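Local coordinates for protein PA-I Galactophilic Lectin (Enterobacter cloacae, PDB 6YGQ) that is a LecA-like (PA-IL-type) lectin domain that probably binds galactose-type sugars through a bound calcium ion, at residues Trp57-Ser62 with Asp127-Phe132; Asn85-Ala90 with Leu116-Gly121; Glu48-Leu53 with Val134-Glu139. One frame throughout, in Å; residues are numbered along the deposited sequence.

Contact 1 of 3, residues Trp57-Ser62 with Asp127-Phe132; sequences WARNGS and DNAGEF. With CA (calcium ion), chain E.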
ATOM      1  N   TRP A  57       4.259   5.642  -6.927  1.00 11.61           N
ATOM      2  CA  TRP A  57       3.646   6.937  -7.184  1.00 12.59           C
ATOM      3  C   TRP A  57       3.396   7.096  -8.677  1.00 14.21           C
ATOM      4  O   TRP A  57       4.301   6.882  -9.490  1.00 14.84           O
ATOM      5  CB  TRP A  57       4.533   8.087  -6.697  1.00 12.17           C
ATOM      6  CG  TRP A  57       4.748   8.131  -5.213  1.00 12.92           C
ATOM      7  CD1 TRP A  57       5.926   7.934  -4.554  1.00 14.55           C
ATOM      8  CD2 TRP A  57       3.766   8.405  -4.205  1.00 13.04           C
ATOM      9  NE1 TRP A  57       5.740   8.063  -3.198  1.00 14.53           N
ATOM     10  CE2 TRP A  57       4.421   8.352  -2.958  1.00 13.89           C
ATOM     11  CE3 TRP A  57       2.396   8.688  -4.236  1.00 13.17           C
ATOM     12  CZ2 TRP A  57       3.755   8.569  -1.753  1.00 15.33           C
ATOM     13  CZ3 TRP A  57       1.737   8.900  -3.040  1.00 14.42           C
ATOM     14  CH2 TRP A  57       2.415   8.839  -1.815  1.00 15.27           C
ATOM     15  N   ALA A  58       2.175   7.488  -9.030  1.00 14.64           N
ATOM     16  CA  ALA A  58       1.820   7.758 -10.414  1.00 15.17           C
ATOM     17  C   ALA A  58       1.002   9.037 -10.472  1.00 17.45           C
ATOM     18  O   ALA A  58       0.189   9.304  -9.582  1.00 20.03           O
ATOM     19  CB  ALA A  58       1.028   6.598 -11.028  1.00 14.23           C
ATOM     20  N   ARG A  59       1.223   9.827 -11.516  1.00 15.84           N
ATOM     21  CA  ARG A  59       0.448  11.036 -11.756  1.00 17.61           C
ATOM     22  C   ARG A  59      -0.621  10.748 -12.801  1.00 16.50           C
ATOM     23  O   ARG A  59      -0.339  10.113 -13.823  1.00 16.70           O
ATOM     24  CB  ARG A  59       1.349  12.180 -12.222  1.00 21.51           C
ATOM     25  CG  ARG A  59       2.353  12.646 -11.180  1.00 27.61           C
ATOM     26  CD  ARG A  59       3.608  13.198 -11.839  1.00 36.26           C
ATOM     27  NE  ARG A  59       3.379  14.511 -12.437  1.00 44.12           N
ATOM     28  CZ  ARG A  59       4.006  14.966 -13.519  1.00 49.37           C
ATOM     29  NH1 ARG A  59       4.908  14.219 -14.141  1.00 50.06           N
ATOM     30  NH2 ARG A  59       3.726  16.177 -13.982  1.00 52.50           N
ATOM     31  N   ASN A  60      -1.847  11.202 -12.541  1.00 18.62           N
ATOM     32  CA  ASN A  60      -2.923  11.114 -13.518  1.00 18.87           C
ATOM     33  C   ASN A  60      -3.090  12.411 -14.303  1.00 20.77           C
ATOM     34  O   ASN A  60      -4.084  12.571 -15.019  1.00 22.55           O
ATOM     35  CB  ASN A  60      -4.241  10.723 -12.838  1.00 20.06           C
ATOM     36  CG  ASN A  60      -4.656  11.684 -11.738  1.00 24.34           C
ATOM     37  OD1 ASN A  60      -4.082  12.760 -11.581  1.00 25.88           O
ATOM     38  ND2 ASN A  60      -5.667  11.292 -10.969  1.00 27.27           N
ATOM     39  N   GLY A  61      -2.135  13.327 -14.190  1.00 17.45           N
ATOM     40  CA  GLY A  61      -2.175  14.579 -14.922  1.00 19.45           C
ATOM     41  C   GLY A  61      -0.868  15.316 -14.728  1.00 19.00           C
ATOM     42  O   GLY A  61       0.031  14.856 -14.019  1.00 17.72           O
ATOM     43  N   SER A  62      -0.774  16.481 -15.369  1.00 20.60           N
ATOM     44  CA  SER A  62       0.442  17.281 -15.307  1.00 21.78           C
ATOM     45  C   SER A  62       0.497  18.199 -14.093  1.00 22.82           C
ATOM     46  O   SER A  62       1.588  18.659 -13.734  1.00 22.75           O
ATOM     47  CB  SER A  62       0.587  18.128 -16.577  1.00 24.31           C
ATOM     48  OG  SER A  62       0.721  17.312 -17.728  1.00 23.76           O
ATOM     49  N   ASP A 127      -1.433  11.890 -20.498  1.00 17.28           N
ATOM     50  CA  ASP A 127      -0.750  12.888 -19.685  1.00 15.94           C
ATOM     51  C   ASP A 127      -0.369  12.339 -18.315  1.00 14.33           C
ATOM     52  O   ASP A 127       0.003  13.113 -17.425  1.00 15.13           O
ATOM     53  CB  ASP A 127      -1.609  14.145 -19.532  1.00 18.02           C
ATOM     54  CG  ASP A 127      -2.918  13.883 -18.820  1.00 18.61           C
ATOM     55  OD1 ASP A 127      -3.165  12.727 -18.413  1.00 17.22           O
ATOM     56  OD2 ASP A 127      -3.704  14.844 -18.673  1.00 19.83           O
ATOM     57  N   ASN A 128      -0.452  11.025 -18.125  1.00 14.29           N
ATOM     58  CA  ASN A 128      -0.091  10.420 -16.856  1.00 14.55           C
ATOM     59  C   ASN A 128       1.418  10.194 -16.795  1.00 15.03           C
ATOM     60  O   ASN A 128       2.160  10.494 -17.734  1.00 15.52           O
ATOM     61  CB  ASN A 128      -0.855   9.114 -16.653  1.00 13.87           C
ATOM     62  CG  ASN A 128      -2.353   9.326 -16.585  1.00 15.69           C
ATOM     63  OD1 ASN A 128      -2.827  10.460 -16.551  1.00 16.58           O
ATOM     64  ND2 ASN A 128      -3.107   8.235 -16.566  1.00 17.36           N
ATOM     65  N   ALA A 129       1.879   9.666 -15.666  1.00 17.25           N
ATOM     66  CA  ALA A 129       3.298   9.411 -15.471  1.00 18.85           C
ATOM     67  C   ALA A 129       3.466   8.437 -14.318  1.00 18.33           C
ATOM     68  O   ALA A 129       2.610   8.346 -13.435  1.00 16.33           O
ATOM     69  CB  ALA A 129       4.069  10.707 -15.191  1.00 22.19           C
ATOM     70  N   GLY A 130       4.577   7.708 -14.341  1.00 18.89           N
ATOM     71  CA  GLY A 130       4.912   6.812 -13.256  1.00 18.00           C
ATOM     72  C   GLY A 130       4.334   5.424 -13.432  1.00 16.12           C
ATOM     73  O   GLY A 130       3.626   5.110 -14.392  1.00 14.47           O
ATOM     74  N   GLU A 131       4.645   4.573 -12.458  1.00 17.39           N
ATOM     75  CA  GLU A 131       4.274   3.170 -12.517  1.00 16.46           C
ATOM     76  C   GLU A 131       4.122   2.632 -11.104  1.00 14.73           C
ATOM     77  O   GLU A 131       4.739   3.139 -10.162  1.00 14.57           O
ATOM     78  CB  GLU A 131       5.326   2.345 -13.275  1.00 16.92           C
ATOM     79  CG  GLU A 131       6.638   2.225 -12.511  1.00 18.73           C
ATOM     80  CD  GLU A 131       7.767   1.605 -13.314  1.00 22.10           C
ATOM     81  OE1 GLU A 131       7.604   1.380 -14.531  1.00 22.89           O
ATOM     82  OE2 GLU A 131       8.830   1.345 -12.709  1.00 24.78           O
ATOM     83  N   PHE A 132       3.300   1.598 -10.967  1.00 14.45           N
ATOM     84  CA  PHE A 132       3.181   0.859  -9.721  1.00 13.95           C
ATOM     85  C   PHE A 132       3.970  -0.441  -9.840  1.00 15.11           C
ATOM     86  O   PHE A 132       4.010  -1.062 -10.907  1.00 16.93           O
ATOM     87  CB  PHE A 132       1.721   0.543  -9.383  1.00 12.24           C
ATOM     88  CG  PHE A 132       0.870   1.760  -9.108  1.00 12.61           C
ATOM     89  CD1 PHE A 132       1.401   2.888  -8.503  1.00 12.76           C
ATOM     90  CD2 PHE A 132      -0.475   1.767  -9.453  1.00 13.45           C
ATOM     91  CE1 PHE A 132       0.611   3.998  -8.254  1.00 12.84           C
ATOM     92  CE2 PHE A 132      -1.269   2.874  -9.205  1.00 12.35           C
ATOM     93  CZ  PHE A 132      -0.726   3.989  -8.605  1.00 11.91           C
TER
HETATM   94 CA    CA E 201      -4.837  11.603 -17.061  1.00 15.57          CA
HETATM   95  O   HOH W   1       6.561   5.748 -10.620  1.00 16.13           O
HETATM   96  O   HOH W   2       2.113  13.673 -15.664  1.00 22.36           O
HETATM   97  O   HOH W   3       2.603  15.384 -17.384  1.00 21.10           O
HETATM   98  O   HOH W   4      -3.009  17.282 -17.101  1.00 23.00           O
HETATM   99  O   HOH W   5      -5.750  13.910 -17.596  1.00 20.90           O
HETATM  100  O   HOH W   6      -7.045  11.955 -15.998  1.00 17.64           O
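Asn60 O of one loop and the side-chain oxygens of Asp127 and Asn128 from the other converge on a calcium ion. Asn60 O lies 2.4 Å from the metal, and so do Asp127 OD1 and Asn128 OD1. Asp120 OD2, Gln124 O and two waters complete the seven ligands. With chi1 of 62°, Asp127 holds its carboxylate between its own backbone N and carbonyl carbon, so that OD1 turns to the calcium while OD2 accepts hydrogen bonds from two waters. One is itself a metal ligand, and the other also takes the N-H of Ser62. Asn128 gives its OD1 to the ion, while ND2 donates to Ala32 O and probably also to Asp120 OD2, tying one metal ligand to another.

Behind the ion the two segments run antiparallel, and Arg59 and Ala129 form a hydrogen-bonded pair: Arg59 N reaches Ala129 O at 2.8 Å and Ala129 N reaches Arg59 O at 2.9 Å. On the Arg59 side of the sheet NH1 lies 3.8 Å from Ala129 CB. Ala58 CB, on the inner side, meets Phe132 CE1 at 3.8 Å. Farther along, a water joins Trp57 O to Glu131 N. Two carboxylates among the oxygen ligands would offset the charge of the calcium, and the two metal-bound waters mark positions that sugar hydroxyls probably take over, as in related calcium-dependent galactose lectins.

Contact 2 of 3, residues Asn85-Ala90 with Leu116-Gly121; sequences NPSLQA and LFFADG. With CA (calcium ion), chain E.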
ATOM      1  N   ASN A  85     -11.372   6.437  -4.672  1.00 24.84           N
ATOM      2  CA  ASN A  85     -11.348   5.256  -5.526  1.00 24.70           C
ATOM      3  C   ASN A  85      -9.912   4.767  -5.715  1.00 22.92           C
ATOM      4  O   ASN A  85      -9.022   5.575  -6.017  1.00 22.17           O
ATOM      5  CB  ASN A  85     -11.980   5.566  -6.882  1.00 26.07           C
ATOM      6  CG  ASN A  85     -13.466   5.862  -6.780  1.00 28.08           C
ATOM      7  OD1 ASN A  85     -14.203   5.172  -6.073  1.00 28.56           O
ATOM      8  ND2 ASN A  85     -13.913   6.892  -7.487  1.00 29.55           N
ATOM      9  N   PRO A  86      -9.645   3.469  -5.559  1.00 21.34           N
ATOM     10  CA  PRO A  86      -8.281   2.973  -5.791  1.00 18.97           C
ATOM     11  C   PRO A  86      -7.831   3.215  -7.224  1.00 16.34           C
ATOM     12  O   PRO A  86      -8.616   3.116  -8.170  1.00 15.96           O
ATOM     13  CB  PRO A  86      -8.386   1.473  -5.481  1.00 19.69           C
ATOM     14  CG  PRO A  86      -9.841   1.149  -5.628  1.00 22.33           C
ATOM     15  CD  PRO A  86     -10.568   2.384  -5.174  1.00 24.15           C
ATOM     16  N   SER A  87      -6.545   3.537  -7.377  1.00 13.08           N
ATOM     17  CA  SER A  87      -5.982   3.739  -8.706  1.00 12.20           C
ATOM     18  C   SER A  87      -5.546   2.424  -9.344  1.00 12.60           C
ATOM     19  O   SER A  87      -5.608   2.285 -10.570  1.00 13.66           O
ATOM     20  CB  SER A  87      -4.797   4.703  -8.635  1.00 12.36           C
ATOM     21  OG  SER A  87      -5.226   6.024  -8.352  1.00 13.98           O
ATOM     22  N   LEU A  88      -5.098   1.462  -8.542  1.00 13.50           N
ATOM     23  CA  LEU A  88      -4.745   0.146  -9.052  1.00 13.44           C
ATOM     24  C   LEU A  88      -5.961  -0.766  -8.987  1.00 13.76           C
ATOM     25  O   LEU A  88      -6.570  -0.934  -7.923  1.00 14.69           O
ATOM     26  CB  LEU A  88      -3.592  -0.474  -8.264  1.00 13.53           C
ATOM     27  CG  LEU A  88      -3.202  -1.886  -8.713  1.00 14.43           C
ATOM     28  CD1 LEU A  88      -2.662  -1.872 -10.142  1.00 14.90           C
ATOM     29  CD2 LEU A  88      -2.185  -2.491  -7.754  1.00 16.21           C
ATOM     30  N   GLN A  89      -6.298  -1.358 -10.124  1.00 16.17           N
ATOM     31  CA  GLN A  89      -7.427  -2.260 -10.243  1.00 16.40           C
ATOM     32  C   GLN A  89      -6.986  -3.492 -11.012  1.00 15.18           C
ATOM     33  O   GLN A  89      -5.943  -3.505 -11.672  1.00 14.72           O
ATOM     34  CB  GLN A  89      -8.606  -1.576 -10.941  1.00 19.29           C
ATOM     35  CG  GLN A  89      -8.846  -0.162 -10.439  1.00 21.77           C
ATOM     36  CD  GLN A  89     -10.306   0.219 -10.419  1.00 21.90           C
ATOM     37  OE1 GLN A  89     -11.129  -0.385 -11.109  1.00 20.96           O
ATOM     38  NE2 GLN A  89     -10.638   1.235  -9.631  1.00 22.80           N
ATOM     39  N   ALA A  90      -7.793  -4.538 -10.895  1.00 14.91           N
ATOM     40  CA  ALA A  90      -7.592  -5.786 -11.611  1.00 16.83           C
ATOM     41  C   ALA A  90      -8.689  -5.931 -12.654  1.00 17.86           C
ATOM     42  O   ALA A  90      -9.836  -5.537 -12.421  1.00 16.25           O
ATOM     43  CB  ALA A  90      -7.610  -6.979 -10.653  1.00 17.55           C
ATOM     44  N   LEU A 116      -3.627  -6.159 -14.623  1.00 16.81           N
ATOM     45  CA  LEU A 116      -3.558  -5.103 -13.623  1.00 14.66           C
ATOM     46  C   LEU A 116      -3.410  -3.784 -14.365  1.00 14.44           C
ATOM     47  O   LEU A 116      -2.586  -3.675 -15.280  1.00 15.25           O
ATOM     48  CB  LEU A 116      -2.394  -5.339 -12.661  1.00 13.77           C
ATOM     49  CG  LEU A 116      -2.491  -6.648 -11.872  1.00 16.27           C
ATOM     50  CD1 LEU A 116      -1.146  -7.042 -11.277  1.00 18.24           C
ATOM     51  CD2 LEU A 116      -3.548  -6.531 -10.781  1.00 17.32           C
ATOM     52  N   PHE A 117      -4.219  -2.794 -14.000  1.00 13.60           N
ATOM     53  CA  PHE A 117      -4.237  -1.547 -14.745  1.00 14.42           C
ATOM     54  C   PHE A 117      -4.413  -0.364 -13.808  1.00 14.75           C
ATOM     55  O   PHE A 117      -4.921  -0.492 -12.690  1.00 14.99           O
ATOM     56  CB  PHE A 117      -5.333  -1.564 -15.842  1.00 15.22           C
ATOM     57  CG  PHE A 117      -6.742  -1.422 -15.325  1.00 16.92           C
ATOM     58  CD1 PHE A 117      -7.446  -2.525 -14.869  1.00 19.08           C
ATOM     59  CD2 PHE A 117      -7.371  -0.188 -15.322  1.00 17.31           C
ATOM     60  CE1 PHE A 117      -8.746  -2.396 -14.405  1.00 19.81           C
ATOM     61  CE2 PHE A 117      -8.668  -0.049 -14.856  1.00 17.76           C
ATOM     62  CZ  PHE A 117      -9.357  -1.155 -14.398  1.00 18.28           C
ATOM     63  N   PHE A 118      -3.927   0.785 -14.277  1.00 11.82           N
ATOM     64  CA  PHE A 118      -4.119   2.074 -13.627  1.00 11.44           C
ATOM     65  C   PHE A 118      -5.443   2.660 -14.097  1.00 10.90           C
ATOM     66  O   PHE A 118      -5.713   2.714 -15.301  1.00 11.67           O
ATOM     67  CB  PHE A 118      -2.955   3.006 -13.972  1.00 12.41           C
ATOM     68  CG  PHE A 118      -3.052   4.370 -13.351  1.00 11.95           C
ATOM     69  CD1 PHE A 118      -3.607   5.427 -14.053  1.00 12.72           C
ATOM     70  CD2 PHE A 118      -2.571   4.600 -12.072  1.00 11.80           C
ATOM     71  CE1 PHE A 118      -3.692   6.687 -13.488  1.00 13.61           C
ATOM     72  CE2 PHE A 118      -2.656   5.856 -11.500  1.00 12.94           C
ATOM     73  CZ  PHE A 118      -3.216   6.902 -12.211  1.00 13.75           C
ATOM     74  N   ALA A 119      -6.270   3.090 -13.150  1.00 13.05           N
ATOM     75  CA  ALA A 119      -7.610   3.576 -13.448  1.00 15.69           C
ATOM     76  C   ALA A 119      -7.560   5.055 -13.817  1.00 17.01           C
ATOM     77  O   ALA A 119      -7.099   5.884 -13.026  1.00 18.29           O
ATOM     78  CB  ALA A 119      -8.538   3.355 -12.255  1.00 17.10           C
ATOM     79  N   ASP A 120      -8.046   5.383 -15.012  1.00 16.13           N
ATOM     80  CA  ASP A 120      -8.153   6.768 -15.444  1.00 16.98           C
ATOM     81  C   ASP A 120      -9.267   6.850 -16.475  1.00 20.73           C
ATOM     82  O   ASP A 120      -9.755   5.834 -16.976  1.00 22.73           O
ATOM     83  CB  ASP A 120      -6.830   7.292 -16.013  1.00 15.64           C
ATOM     84  CG  ASP A 120      -6.746   8.811 -15.997  1.00 18.54           C
ATOM     85  OD1 ASP A 120      -7.689   9.462 -15.497  1.00 21.04           O
ATOM     86  OD2 ASP A 120      -5.733   9.354 -16.485  1.00 18.56           O
ATOM     87  N   GLY A 121      -9.675   8.077 -16.780  1.00 25.03           N
ATOM     88  CA  GLY A 121     -10.743   8.272 -17.734  1.00 27.93           C
ATOM     89  C   GLY A 121     -10.347   7.822 -19.126  1.00 27.12           C
ATOM     90  O   GLY A 121      -9.184   7.889 -19.525  1.00 24.70           O
TER
HETATM   91 CA    CA E 201      -4.837  11.603 -17.061  1.00 15.57          CA
HETATM   92  O   HOH W   7      -6.898   6.648 -10.524  1.00 23.04           O
HETATM   93  O   HOH W   6      -7.045  11.955 -15.998  1.00 17.64           O
HETATM   94  O   HOH W   5      -5.750  13.910 -17.596  1.00 20.90           O
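The Phe117 ring has Ala90 O at its edge, near the ring plane, while Gln89 CB approaches obliquely, 3.6 Å from CZ; outside the pair, Arg91 makes a cation-pi contact with this ring. The Gln89 amide plane stands 58° from the ring. Phe118, whose ring projects from the other face of the sheet, meets Ser87 CB obliquely at CE2, 3.8 Å away. Strands 88-92 and 112-118 are antiparallel neighbours in the four-stranded sheet of this PA-IL-like beta-sandwich.

Gln89 and Phe117 are a hydrogen-bonded pair flanked by the non-hydrogen-bonded pairs Leu88-Phe118 and Ala90-Leu116. The Gln89 side chain bends at chi2 (-146°), which brings NE2 back to its own segment, where it donates to Pro86 O at 3.1 Å with the acceptor close to the amide plane. On the Leu116 face, CD2 of that residue touches Ala90 CB at 4.1 Å, and Val30 and Val134 of the other sheet pack against Leu116. Past the strand end, Ala119 N donates to Ser87 O at 2.8 Å, and the chain continues to Asp120, whose OD2 binds the calcium ion at 2.5 Å. One water completes the junction, lying 2.8 Å from Ser87 OG and giving a hydrogen bond to Ala119 O at 2.6 Å.

Contact 3 of 3, residues Glu48-Leu53 with Val134-Glu139; sequences EIITIL and VEVYRE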
ATOM      1  N   GLU A  48      -9.529 -20.191  -6.758  1.00 36.02           N
ATOM      2  CA  GLU A  48      -8.160 -20.010  -6.299  1.00 33.85           C
ATOM      3  C   GLU A  48      -8.077 -18.767  -5.419  1.00 31.62           C
ATOM      4  O   GLU A  48      -8.860 -17.825  -5.561  1.00 31.77           O
ATOM      5  CB  GLU A  48      -7.210 -19.892  -7.494  1.00 31.58           C
ATOM      6  CG  GLU A  48      -7.114 -21.171  -8.327  1.00 35.22           C
ATOM      7  CD  GLU A  48      -6.226 -21.029  -9.554  1.00 37.09           C
ATOM      8  OE1 GLU A  48      -5.929 -19.886  -9.958  1.00 36.32           O
ATOM      9  OE2 GLU A  48      -5.825 -22.069 -10.120  1.00 39.62           O
ATOM     10  N   ILE A  49      -7.128 -18.777  -4.485  1.00 24.94           N
ATOM     11  CA  ILE A  49      -6.922 -17.666  -3.561  1.00 22.33           C
ATOM     12  C   ILE A  49      -5.571 -17.039  -3.876  1.00 21.56           C
ATOM     13  O   ILE A  49      -4.544 -17.728  -3.879  1.00 23.65           O
ATOM     14  CB  ILE A  49      -6.986 -18.121  -2.094  1.00 23.66           C
ATOM     15  CG1 ILE A  49      -8.311 -18.831  -1.813  1.00 25.56           C
ATOM     16  CG2 ILE A  49      -6.817 -16.926  -1.164  1.00 22.37           C
ATOM     17  CD1 ILE A  49      -8.412 -19.410  -0.414  1.00 27.86           C
ATOM     18  N   ILE A  50      -5.570 -15.730  -4.134  1.00 19.26           N
ATOM     19  CA  ILE A  50      -4.350 -15.004  -4.446  1.00 19.74           C
ATOM     20  C   ILE A  50      -4.287 -13.737  -3.607  1.00 19.38           C
ATOM     21  O   ILE A  50      -5.297 -13.242  -3.101  1.00 19.76           O
ATOM     22  CB  ILE A  50      -4.236 -14.656  -5.949  1.00 18.73           C
ATOM     23  CG1 ILE A  50      -5.369 -13.730  -6.393  1.00 19.17           C
ATOM     24  CG2 ILE A  50      -4.231 -15.927  -6.788  1.00 18.32           C
ATOM     25  CD1 ILE A  50      -5.136 -13.099  -7.754  1.00 18.08           C
ATOM     26  N   THR A  51      -3.073 -13.213  -3.468  1.00 16.68           N
ATOM     27  CA  THR A  51      -2.832 -11.956  -2.777  1.00 16.76           C
ATOM     28  C   THR A  51      -2.068 -11.030  -3.710  1.00 15.99           C
ATOM     29  O   THR A  51      -1.067 -11.434  -4.309  1.00 17.35           O
ATOM     30  CB  THR A  51      -2.053 -12.176  -1.477  1.00 17.53           C
ATOM     31  OG1 THR A  51      -2.908 -12.802  -0.511  1.00 17.58           O
ATOM     32  CG2 THR A  51      -1.540 -10.852  -0.932  1.00 17.61           C
ATOM     33  N   ILE A  52      -2.545  -9.796  -3.834  1.00 15.17           N
ATOM     34  CA  ILE A  52      -1.911  -8.779  -4.664  1.00 14.41           C
ATOM     35  C   ILE A  52      -1.439  -7.656  -3.751  1.00 15.08           C
ATOM     36  O   ILE A  52      -2.194  -7.194  -2.887  1.00 16.03           O
ATOM     37  CB  ILE A  52      -2.870  -8.245  -5.745  1.00 14.39           C
ATOM     38  CG1 ILE A  52      -3.467  -9.400  -6.554  1.00 13.72           C
ATOM     39  CG2 ILE A  52      -2.137  -7.277  -6.665  1.00 14.31           C
ATOM     40  CD1 ILE A  52      -4.767  -9.047  -7.255  1.00 12.98           C
ATOM     41  N   LEU A  53      -0.190  -7.226  -3.939  1.00 14.41           N
ATOM     42  CA  LEU A  53       0.416  -6.158  -3.153  1.00 14.46           C
ATOM     43  C   LEU A  53       1.041  -5.135  -4.088  1.00 13.10           C
ATOM     44  O   LEU A  53       1.655  -5.504  -5.093  1.00 13.69           O
ATOM     45  CB  LEU A  53       1.488  -6.705  -2.210  1.00 16.82           C
ATOM     46  CG  LEU A  53       1.074  -7.885  -1.333  1.00 20.23           C
ATOM     47  CD1 LEU A  53       2.295  -8.479  -0.648  1.00 23.01           C
ATOM     48  CD2 LEU A  53       0.035  -7.444  -0.319  1.00 20.53           C
ATOM     49  N   VAL A 134       3.899  -4.200  -8.523  1.00 14.87           N
ATOM     50  CA  VAL A 134       2.853  -5.094  -8.041  1.00 15.55           C
ATOM     51  C   VAL A 134       3.398  -6.512  -7.943  1.00 16.51           C
ATOM     52  O   VAL A 134       4.088  -6.988  -8.851  1.00 16.55           O
ATOM     53  CB  VAL A 134       1.611  -5.063  -8.958  1.00 15.58           C
ATOM     54  CG1 VAL A 134       0.480  -5.870  -8.339  1.00 15.66           C
ATOM     55  CG2 VAL A 134       1.173  -3.631  -9.232  1.00 14.18           C
ATOM     56  N   GLU A 135       3.078  -7.185  -6.839  1.00 17.68           N
ATOM     57  CA  GLU A 135       3.398  -8.589  -6.629  1.00 20.55           C
ATOM     58  C   GLU A 135       2.105  -9.383  -6.482  1.00 19.87           C
ATOM     59  O   GLU A 135       1.117  -8.886  -5.932  1.00 18.62           O
ATOM     60  CB  GLU A 135       4.271  -8.783  -5.379  1.00 22.38           C
ATOM     61  CG  GLU A 135       5.558  -7.969  -5.367  1.00 23.75           C
ATOM     62  CD  GLU A 135       6.108  -7.751  -3.962  1.00 25.30           C
ATOM     63  OE1 GLU A 135       5.677  -8.463  -3.027  1.00 25.35           O
ATOM     64  OE2 GLU A 135       6.974  -6.867  -3.794  1.00 26.85           O
ATOM     65  N   VAL A 136       2.113 -10.622  -6.977  1.00 15.22           N
ATOM     66  CA  VAL A 136       0.964 -11.516  -6.889  1.00 15.33           C
ATOM     67  C   VAL A 136       1.424 -12.842  -6.298  1.00 16.94           C
ATOM     68  O   VAL A 136       2.398 -13.435  -6.779  1.00 18.58           O
ATOM     69  CB  VAL A 136       0.300 -11.746  -8.261  1.00 16.23           C
ATOM     70  CG1 VAL A 136      -0.957 -12.597  -8.109  1.00 17.45           C
ATOM     71  CG2 VAL A 136      -0.025 -10.420  -8.924  1.00 14.86           C
ATOM     72  N   TYR A 137       0.713 -13.312  -5.275  1.00 18.97           N
ATOM     73  CA  TYR A 137       1.052 -14.536  -4.561  1.00 20.29           C
ATOM     74  C   TYR A 137      -0.114 -15.513  -4.608  1.00 21.01           C
ATOM     75  O   TYR A 137      -1.279 -15.108  -4.558  1.00 21.46           O
ATOM     76  CB  TYR A 137       1.405 -14.239  -3.095  1.00 20.69           C
ATOM     77  CG  TYR A 137       2.609 -13.349  -2.928  1.00 21.36           C
ATOM     78  CD1 TYR A 137       2.482 -11.966  -2.924  1.00 19.58           C
ATOM     79  CD2 TYR A 137       3.876 -13.891  -2.780  1.00 23.38           C
ATOM     80  CE1 TYR A 137       3.585 -11.151  -2.777  1.00 18.79           C
ATOM     81  CE2 TYR A 137       4.982 -13.086  -2.633  1.00 23.03           C
ATOM     82  CZ  TYR A 137       4.832 -11.718  -2.629  1.00 20.70           C
ATOM     83  OH  TYR A 137       5.941 -10.918  -2.482  1.00 21.33           O
ATOM     84  N   ARG A 138       0.210 -16.800  -4.699  1.00 21.95           N
ATOM     85  CA  ARG A 138      -0.779 -17.865  -4.595  1.00 23.35           C
ATOM     86  C   ARG A 138      -0.905 -18.280  -3.133  1.00 23.46           C
ATOM     87  O   ARG A 138       0.105 -18.521  -2.463  1.00 24.06           O
ATOM     88  CB  ARG A 138      -0.373 -19.060  -5.459  1.00 26.37           C
ATOM     89  CG  ARG A 138      -1.424 -20.157  -5.558  1.00 31.43           C
ATOM     90  CD  ARG A 138      -2.298 -20.000  -6.799  1.00 37.46           C
ATOM     91  NE  ARG A 138      -1.526 -20.057  -8.040  1.00 50.74           N
ATOM     92  CZ  ARG A 138      -2.055 -19.992  -9.259  1.00 76.74           C
ATOM     93  NH1 ARG A 138      -3.366 -19.870  -9.415  1.00 87.91           N
ATOM     94  NH2 ARG A 138      -1.269 -20.050 -10.326  1.00 90.70           N
ATOM     95  N   GLU A 139      -2.139 -18.355  -2.641  1.00 27.69           N
ATOM     96  CA  GLU A 139      -2.401 -18.698  -1.253  1.00 28.29           C
ATOM     97  C   GLU A 139      -3.064 -20.067  -1.155  1.00 31.03           C
ATOM     98  O   GLU A 139      -3.717 -20.540  -2.090  1.00 30.77           O
ATOM     99  CB  GLU A 139      -3.295 -17.651  -0.575  1.00 26.08           C
ATOM    100  CG  GLU A 139      -2.790 -16.225  -0.674  1.00 23.72           C
ATOM    101  CD  GLU A 139      -1.674 -15.919   0.307  1.00 25.29           C
ATOM    102  OE1 GLU A 139      -1.069 -16.867   0.852  1.00 27.20           O
ATOM    103  OE2 GLU A 139      -1.400 -14.722   0.531  1.00 25.46           O
TER
HETATM  104  O   HOH W   8      -5.387 -21.107  -4.094  1.00 35.00           O
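Glu139 reaches across to Ile49 and Thr51 with CB, CG and OE2. Its CB sits 3.6 Å from Ile49 CG2, and CG continues to 3.4 Å from Thr51 OG1. A bend at chi2 (-78°) then folds the carboxylate back over the neighbouring strand, and OE2 accepts a hydrogen bond from Thr51 OG1 at 2.7 Å on its anti lone pair, the one away from OE1. The same carboxylate serves the dimer: OE1 makes a salt bridge with Arg105 of the second subunit and OE2 a hydrogen bond with its Tyr104 OH. Thr51 OG1 in turn is hydrogen-bonded to Arg105 N of its own chain.

Next along this face, Leu53 CD1 lies 3.7 Å from Tyr137 CE1, and the Tyr137 hydroxyl donates to Glu135 OE1 from above the carboxylate plane. On the opposite face Ile50, Ile52, Val134 and Val136 form an apolar stretch, with Ile52 CG2 pressed to 3.4 Å against Val134 CG1. Arg138 ends it: its NH1 forms a salt bridge with Glu48 OE1 at 2.6 Å, in the guanidinium plane, the carboxylate turned 86° to it; OE1 also accepts from Lys45 N. This is antiparallel pairing in the larger sheet of the PA-IL-like beta-sandwich, whose Thr51 and Glu139 face meets the second subunit.

From the N terminus, strand 49-59 begins with the first segment of contact 3 and runs on into that of contact 1; strand 129-139 returns past both in reverse order. Contact 3 therefore closes the longest loop, contact 1 a shorter one within it, and contact 2 the innermost, between residues 85-90 and 116-121; none cross. The centres of contacts 1 and 3 lie about 24 Å apart, at opposite ends of the same strand pair. Contact 2 belongs to the other sheet, and Phe132 packs on Phe118 and Val134 on Leu88 to join the two layers. Contacts 1 and 2 share the calcium ion, whereas contacts 1 and 3 both touch the second subunit.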